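Side-chain contacts in cytochrome C549 (Arthrospira maxima, PDB 1F1C), which carries one covalently bound heme c and serves as an extrinsic lumenal subunit of photosystem II, thought to stabilise its oxygen-evolving complex: residues A68-Y73 with Y116-P121; L5-I10 with T16-L21. All blocks are in the same frame, centred on the assembly; numbering follows the deposited sequence.

Contact 1. Residues A68-Y73 with Y116-P121; sequences AALVDY and YILLQP. With HEC (heme c), chain C.
Leu70 and Leu118 reach toward each other tip to tip, joining helix 67-75 to helix 107-124 at the heme edge of this helical cytochrome c fold. The contact is small but tight: Leu70 CD1 lies 3.5 Å from Leu118 CD2, closer than methyl groups usually come. The same Leu70 CD1 is 4.2 Å from CG2 of Ile117, while its other branch turns to the cofactor, with Leu70 CD2 3.8 Å from heme CMA. Ile117 sends its far methyl to the next ring, CD1 standing 3.8 Å from heme CMB, so the two residues flank neighbouring methyls of the porphyrin rim. Leu57 of helix 54-58 touches both of them.

One turn on from Leu70, Tyr73 covers part of a heme face. Its CB stands back from the porphyrin; CG, anti to the backbone N (chi1 -171°), swings the ring over pyrrole A. CG and CD2 meet methyl CMA, and CD2 also lies 3.6 Å from heme C3A. CE2 comes within 3.4 Å of heme C2A, whereas CE1 meets the propionate carbon CAA. CZ follows over C1A and C2A, and OH ends 3.2 Å from the meso carbon CHA. The two planes are inclined by only about 18°. This ring also meets the axial ligand His90 edge-to-face, and with an alanine in place of Tyr73 pyrrole A would probably lose its flat cover and His90 its edge-to-face aromatic neighbour.

Farther along helix 107-124, Gln120 lays CG over one face of the Tyr116 ring. Tyr116 O receives the backbone N of Leu119 and Gln120, and a third donor, Gln120 NE2, reaches that oxygen at 3.3 Å (157° at the hydrogen).

Contact 2. Residues L5-I10 with T16-L21; sequences LRTFPI and TAVLSL
Phe8 and Leu19 cross at about a right angle on one side of an N-terminal beta hairpin, whose antiparallel strands are 7-9 and 16-18. That side is turned to the helices: both residues touch Ile67, and Phe8 also rests on helix 107-124. The phenyl ring turns its edge to the leucine, with Phe8 CD1 3.7 Å from Leu19 CD1 and Phe8 CE1 against Leu19 CB. Ala17 pairs with Phe8 through two backbone hydrogen bonds, Phe8 N to Ala17 O (3.0 Å) and Ala17 N to Phe8 O (2.9 Å); a third, Leu19 N to Arg6 O, extends the ladder beyond the strands. Past the paired residues, Ile10 closes on Ala17, CB to CB at 3.9 Å.

The other face carries Thr7 and Val18, a non-hydrogen-bonded pair whose side chains cross obliquely. With OG1 beside the backbone N (chi1 -61°), Thr7 turns CG2 onto Thr16, 3.7 Å from Thr16 CB, while Thr7 OG1 is held by the carbonyl of Glu3.

Where the chain passes from strand 16-18 to helix 21-34, Arg6 bends at chi3 (57°) and brings its guanidinium alongside. Leu19 O lies obliquely to that group, 3.1 Å from Arg6 NE and 3.0 Å from Arg6 NH2. Ser20, the N-cap of the helix, approaches the guanidinium at its edge and in its plane, with Ser20 CA 3.4 Å from Arg6 NH2.

Overall arrangement
Along the chain the two contacts come in series: the hairpin of contact 2 closes before helix 67-75 and helix 107-124 bring contact 1 together. Their centres are 11 Å apart, contact 1 close to the middle of the subunit beside the heme and contact 2 at its surface. They touch directly. Ala68 N is 2.7 Å from Ile10 O, a probable hydrogen bond tying the start of helix 67-75 to the chain just past strand 7-9, and Phe8 packs on Leu118 and Leu119 of helix 107-124. The hairpin thus meets the N-terminal end of helix 67-75 and lies along one side of helix 107-124, linking the N-terminal segment to the pocket's helical wall.

Contact 1. Residues A68-Y73 with Y116-P121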
loop_
_atom_site.group_PDB
_atom_site.type_symbol
_atom_site.label_atom_id
_atom_site.label_comp_id
_atom_site.label_asym_id
_atom_site.label_seq_id
_atom_site.Cartn_x
_atom_site.Cartn_y
_atom_site.Cartn_z
ATOM N N ALA A 68 5.445 22.126 3.779
ATOM C CA ALA A 68 6.494 21.538 2.943
ATOM C C ALA A 68 6.646 20.046 3.196
ATOM O O ALA A 68 6.769 19.253 2.255
ATOM C CB ALA A 68 7.841 22.243 3.186
ATOM N N ALA A 69 6.642 19.671 4.472
ATOM C CA ALA A 69 6.802 18.277 4.849
ATOM C C ALA A 69 5.638 17.451 4.350
ATOM O O ALA A 69 5.829 16.333 3.872
ATOM C CB ALA A 69 6.923 18.160 6.352
ATOM N N LEU A 70 4.432 18.002 4.443
ATOM C CA LEU A 70 3.252 17.280 3.987
ATOM C C LEU A 70 3.277 17.145 2.467
ATOM O O LEU A 70 2.958 16.086 1.916
ATOM C CB LEU A 70 1.980 17.994 4.443
ATOM C CG LEU A 70 1.710 17.788 5.941
ATOM C CD1 LEU A 70 0.464 18.554 6.355
ATOM C CD2 LEU A 70 1.549 16.292 6.227
ATOM N N VAL A 71 3.673 18.215 1.789
ATOM C CA VAL A 71 3.747 18.172 0.338
ATOM C C VAL A 71 4.765 17.121 -0.100
ATOM O O VAL A 71 4.500 16.345 -1.023
ATOM C CB VAL A 71 4.130 19.547 -0.231
ATOM C CG1 VAL A 71 4.368 19.443 -1.736
ATOM C CG2 VAL A 71 3.018 20.537 0.056
ATOM N N ASP A 72 5.912 17.083 0.580
ATOM C CA ASP A 72 6.972 16.117 0.280
ATOM C C ASP A 72 6.442 14.711 0.442
ATOM O O ASP A 72 6.694 13.826 -0.386
ATOM C CB ASP A 72 8.155 16.299 1.236
ATOM C CG ASP A 72 9.239 15.239 1.045
ATOM O OD1 ASP A 72 9.675 14.643 2.053
ATOM O OD2 ASP A 72 9.667 15.003 -0.108
ATOM N N TYR A 73 5.714 14.507 1.535
ATOM C CA TYR A 73 5.149 13.207 1.841
ATOM C C TYR A 73 4.311 12.644 0.700
ATOM O O TYR A 73 4.452 11.474 0.344
ATOM C CB TYR A 73 4.287 13.273 3.104
ATOM C CG TYR A 73 3.879 11.899 3.551
ATOM C CD1 TYR A 73 4.713 11.136 4.378
ATOM C CD2 TYR A 73 2.716 11.311 3.060
ATOM C CE1 TYR A 73 4.391 9.815 4.700
ATOM C CE2 TYR A 73 2.393 9.995 3.365
ATOM C CZ TYR A 73 3.231 9.253 4.186
ATOM O OH TYR A 73 2.896 7.955 4.497
ATOM N N TYR A 116 -5.191 22.023 4.333
ATOM C CA TYR A 116 -6.434 21.431 4.824
ATOM C C TYR A 116 -6.149 20.508 6.008
ATOM O O TYR A 116 -6.739 20.654 7.083
ATOM C CB TYR A 116 -7.127 20.628 3.712
ATOM C CG TYR A 116 -8.318 19.845 4.205
ATOM C CD1 TYR A 116 -9.470 20.494 4.637
ATOM C CD2 TYR A 116 -8.277 18.453 4.282
ATOM C CE1 TYR A 116 -10.553 19.780 5.138
ATOM C CE2 TYR A 116 -9.353 17.731 4.775
ATOM C CZ TYR A 116 -10.487 18.401 5.203
ATOM O OH TYR A 116 -11.553 17.691 5.706
ATOM N N ILE A 117 -5.250 19.550 5.799
ATOM C CA ILE A 117 -4.891 18.610 6.849
ATOM C C ILE A 117 -4.508 19.336 8.136
ATOM O O ILE A 117 -5.002 18.992 9.205
ATOM C CB ILE A 117 -3.712 17.692 6.410
ATOM C CG1 ILE A 117 -4.184 16.722 5.307
ATOM C CG2 ILE A 117 -3.154 16.945 7.634
ATOM C CD1 ILE A 117 -3.079 15.814 4.701
ATOM N N LEU A 118 -3.642 20.344 8.026
ATOM C CA LEU A 118 -3.180 21.106 9.190
ATOM C C LEU A 118 -4.271 21.974 9.811
ATOM O O LEU A 118 -4.177 22.371 10.977
ATOM C CB LEU A 118 -1.988 22.002 8.813
ATOM C CG LEU A 118 -0.724 21.358 8.226
ATOM C CD1 LEU A 118 0.238 22.467 7.811
ATOM C CD2 LEU A 118 -0.071 20.428 9.232
ATOM N N LEU A 119 -5.304 22.277 9.035
ATOM C CA LEU A 119 -6.391 23.102 9.532
ATOM C C LEU A 119 -7.348 22.344 10.450
ATOM O O LEU A 119 -7.722 22.849 11.498
ATOM C CB LEU A 119 -7.190 23.679 8.367
ATOM C CG LEU A 119 -8.414 24.522 8.755
ATOM C CD1 LEU A 119 -7.979 25.799 9.453
ATOM C CD2 LEU A 119 -9.207 24.851 7.497
ATOM N N GLN A 120 -7.721 21.128 10.058
ATOM C CA GLN A 120 -8.680 20.337 10.810
ATOM C C GLN A 120 -8.570 20.330 12.330
ATOM O O GLN A 120 -9.548 20.625 13.013
ATOM C CB GLN A 120 -8.713 18.924 10.245
ATOM C CG GLN A 120 -9.091 18.944 8.781
ATOM C CD GLN A 120 -10.238 19.910 8.500
ATOM O OE1 GLN A 120 -11.371 19.675 8.898
ATOM N NE2 GLN A 120 -9.934 21.007 7.826
ATOM N N PRO A 121 -7.392 20.012 12.892
ATOM C CA PRO A 121 -7.357 20.033 14.363
ATOM C C PRO A 121 -7.618 21.432 14.954
ATOM O O PRO A 121 -8.129 21.573 16.063
ATOM C CB PRO A 121 -5.963 19.498 14.684
ATOM C CG PRO A 121 -5.146 19.878 13.456
ATOM C CD PRO A 121 -6.093 19.609 12.318
HETATM FE FE HEC C . -2.031 8.135 3.665
HETATM C CHA HEC C . 0.209 7.702 6.181
HETATM C CHB HEC C . -1.482 11.591 3.819
HETATM C CHC HEC C . -4.089 8.681 1.006
HETATM C CHD HEC C . -2.929 4.880 3.832
HETATM N NA HEC C . -0.845 9.352 4.705
HETATM C C1A HEC C . 0.029 8.999 5.697
HETATM C C2A HEC C . 0.628 10.181 6.257
HETATM C C3A HEC C . 0.165 11.250 5.609
HETATM C C4A HEC C . -0.781 10.745 4.678
HETATM C CMA HEC C . 0.672 12.683 5.660
HETATM C CAA HEC C . 1.637 10.227 7.355
HETATM C CBA HEC C . 0.862 10.223 8.647
HETATM C CGA HEC C . 1.752 10.476 9.829
HETATM O O1A HEC C . 2.978 10.578 9.631
HETATM O O2A HEC C . 1.230 10.570 10.953
HETATM N NB HEC C . -2.626 9.747 2.630
HETATM C C1B HEC C . -2.326 11.113 2.849
HETATM C C2B HEC C . -2.890 11.948 1.841
HETATM C C3B HEC C . -3.508 11.120 0.974
HETATM C C4B HEC C . -3.405 9.776 1.494
HETATM C CMB HEC C . -2.841 13.464 1.748
HETATM C CAB HEC C . -4.102 11.512 -0.226
HETATM C CBB HEC C . -3.350 12.078 -1.274
HETATM N NC HEC C . -3.262 7.031 2.675
HETATM C C1C HEC C . -4.060 7.413 1.609
HETATM C C2C HEC C . -4.849 6.326 1.138
HETATM C C3C HEC C . -4.499 5.229 1.871
HETATM C C4C HEC C . -3.533 5.698 2.869
HETATM C CMC HEC C . -5.938 6.388 0.069
HETATM C CAC HEC C . -5.099 3.948 1.759
HETATM C CBC HEC C . -5.060 3.206 0.540
HETATM N ND HEC C . -1.435 6.600 4.729
HETATM C C1D HEC C . -1.877 5.298 4.644
HETATM C C2D HEC C . -1.189 4.454 5.560
HETATM C C3D HEC C . -0.313 5.245 6.213
HETATM C C4D HEC C . -0.484 6.585 5.721
HETATM C CMD HEC C . -1.542 2.989 5.902
HETATM C CAD HEC C . 0.743 4.800 7.230
HETATM C CBD HEC C . 2.052 4.382 6.563
HETATM C CGD HEC C . 3.140 4.013 7.568
HETATM O O1D HEC C . 3.625 4.898 8.296
HETATM O O2D HEC C . 3.510 2.824 7.636
#

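Contact 2. Residues L5-I10 with T16-L21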
loop_
_atom_site.group_PDB
_atom_site.type_symbol
_atom_site.label_atom_id
_atom_site.label_comp_id
_atom_site.label_asym_id
_atom_site.label_seq_id
_atom_site.Cartn_x
_atom_site.Cartn_y
_atom_site.Cartn_z
ATOM N N LEU A 5 -6.263 31.403 12.158
ATOM C CA LEU A 5 -6.418 29.965 12.048
ATOM C C LEU A 5 -5.808 29.468 10.749
ATOM O O LEU A 5 -5.359 28.322 10.662
ATOM C CB LEU A 5 -7.898 29.587 12.091
ATOM C CG LEU A 5 -8.640 29.865 13.402
ATOM C CD1 LEU A 5 -10.113 29.577 13.200
ATOM C CD2 LEU A 5 -8.074 29.007 14.534
ATOM N N ARG A 6 -5.786 30.343 9.750
ATOM C CA ARG A 6 -5.260 30.011 8.435
ATOM C C ARG A 6 -3.765 30.280 8.288
ATOM O O ARG A 6 -3.254 30.355 7.174
ATOM C CB ARG A 6 -6.050 30.767 7.364
ATOM C CG ARG A 6 -7.506 30.308 7.265
ATOM C CD ARG A 6 -8.437 31.415 6.802
ATOM N NE ARG A 6 -8.037 31.981 5.520
ATOM C CZ ARG A 6 -7.750 33.267 5.330
ATOM N NH1 ARG A 6 -7.820 34.128 6.341
ATOM N NH2 ARG A 6 -7.392 33.694 4.127
ATOM N N THR A 7 -3.075 30.419 9.417
ATOM C CA THR A 7 -1.632 30.642 9.425
ATOM C C THR A 7 -0.986 29.309 9.806
ATOM O O THR A 7 -1.209 28.814 10.909
ATOM C CB THR A 7 -1.211 31.698 10.477
ATOM O OG1 THR A 7 -1.837 32.958 10.192
ATOM C CG2 THR A 7 0.293 31.890 10.457
ATOM N N PHE A 8 -0.200 28.726 8.901
ATOM C CA PHE A 8 0.445 27.453 9.186
ATOM C C PHE A 8 1.939 27.538 8.965
ATOM O O PHE A 8 2.426 28.458 8.312
ATOM C CB PHE A 8 -0.095 26.347 8.276
ATOM C CG PHE A 8 -1.567 26.408 8.056
ATOM C CD1 PHE A 8 -2.089 27.155 7.010
ATOM C CD2 PHE A 8 -2.441 25.741 8.911
ATOM C CE1 PHE A 8 -3.463 27.243 6.815
ATOM C CE2 PHE A 8 -3.821 25.821 8.727
ATOM C CZ PHE A 8 -4.334 26.573 7.678
ATOM N N PRO A 9 2.691 26.579 9.518
ATOM C CA PRO A 9 4.139 26.590 9.335
ATOM C C PRO A 9 4.325 26.074 7.911
ATOM O O PRO A 9 3.850 24.984 7.588
ATOM C CB PRO A 9 4.637 25.571 10.361
ATOM C CG PRO A 9 3.480 25.373 11.296
ATOM C CD PRO A 9 2.284 25.489 10.416
ATOM N N ILE A 10 4.988 26.843 7.055
ATOM C CA ILE A 10 5.180 26.403 5.679
ATOM C C ILE A 10 6.327 25.404 5.575
ATOM O O ILE A 10 6.322 24.530 4.710
ATOM C CB ILE A 10 5.470 27.586 4.735
ATOM C CG1 ILE A 10 5.705 27.049 3.320
ATOM C CG2 ILE A 10 6.675 28.367 5.227
ATOM C CD1 ILE A 10 6.285 28.051 2.365
ATOM N N THR A 16 6.025 31.060 8.510
ATOM C CA THR A 16 4.575 30.965 8.482
ATOM C C THR A 16 4.029 31.395 7.129
ATOM O O THR A 16 4.654 32.166 6.406
ATOM C CB THR A 16 3.915 31.828 9.590
ATOM O OG1 THR A 16 4.397 33.172 9.503
ATOM C CG2 THR A 16 4.232 31.265 10.970
ATOM N N ALA A 17 2.860 30.867 6.790
ATOM C CA ALA A 17 2.188 31.183 5.541
ATOM C C ALA A 17 0.698 31.303 5.816
ATOM O O ALA A 17 0.126 30.532 6.585
ATOM C CB ALA A 17 2.436 30.094 4.519
ATOM N N VAL A 18 0.060 32.274 5.195
ATOM C CA VAL A 18 -1.359 32.448 5.392
ATOM C C VAL A 18 -2.057 31.953 4.141
ATOM O O VAL A 18 -1.924 32.549 3.079
ATOM C CB VAL A 18 -1.707 33.923 5.636
ATOM C CG1 VAL A 18 -3.177 34.054 6.018
ATOM C CG2 VAL A 18 -0.811 34.491 6.734
ATOM N N LEU A 19 -2.774 30.845 4.250
ATOM C CA LEU A 19 -3.481 30.322 3.094
ATOM C C LEU A 19 -4.849 30.961 2.977
ATOM O O LEU A 19 -5.456 31.346 3.971
ATOM C CB LEU A 19 -3.641 28.802 3.187
ATOM C CG LEU A 19 -2.448 27.976 2.713
ATOM C CD1 LEU A 19 -1.246 28.251 3.609
ATOM C CD2 LEU A 19 -2.816 26.497 2.734
ATOM N N SER A 20 -5.329 31.082 1.748
ATOM C CA SER A 20 -6.643 31.657 1.528
ATOM C C SER A 20 -7.646 30.558 1.835
ATOM O O SER A 20 -7.330 29.371 1.738
ATOM C CB SER A 20 -6.811 32.086 0.070
ATOM O OG SER A 20 -7.043 30.950 -0.752
ATOM N N LEU A 21 -8.851 30.956 2.204
ATOM C CA LEU A 21 -9.898 30.001 2.500
ATOM C C LEU A 21 -10.192 29.207 1.235
ATOM O O LEU A 21 -10.442 28.006 1.296
ATOM C CB LEU A 21 -11.158 30.731 2.983
ATOM C CG LEU A 21 -12.383 29.845 3.247
ATOM C CD1 LEU A 21 -11.994 28.701 4.179
ATOM C CD2 LEU A 21 -13.502 30.674 3.844
#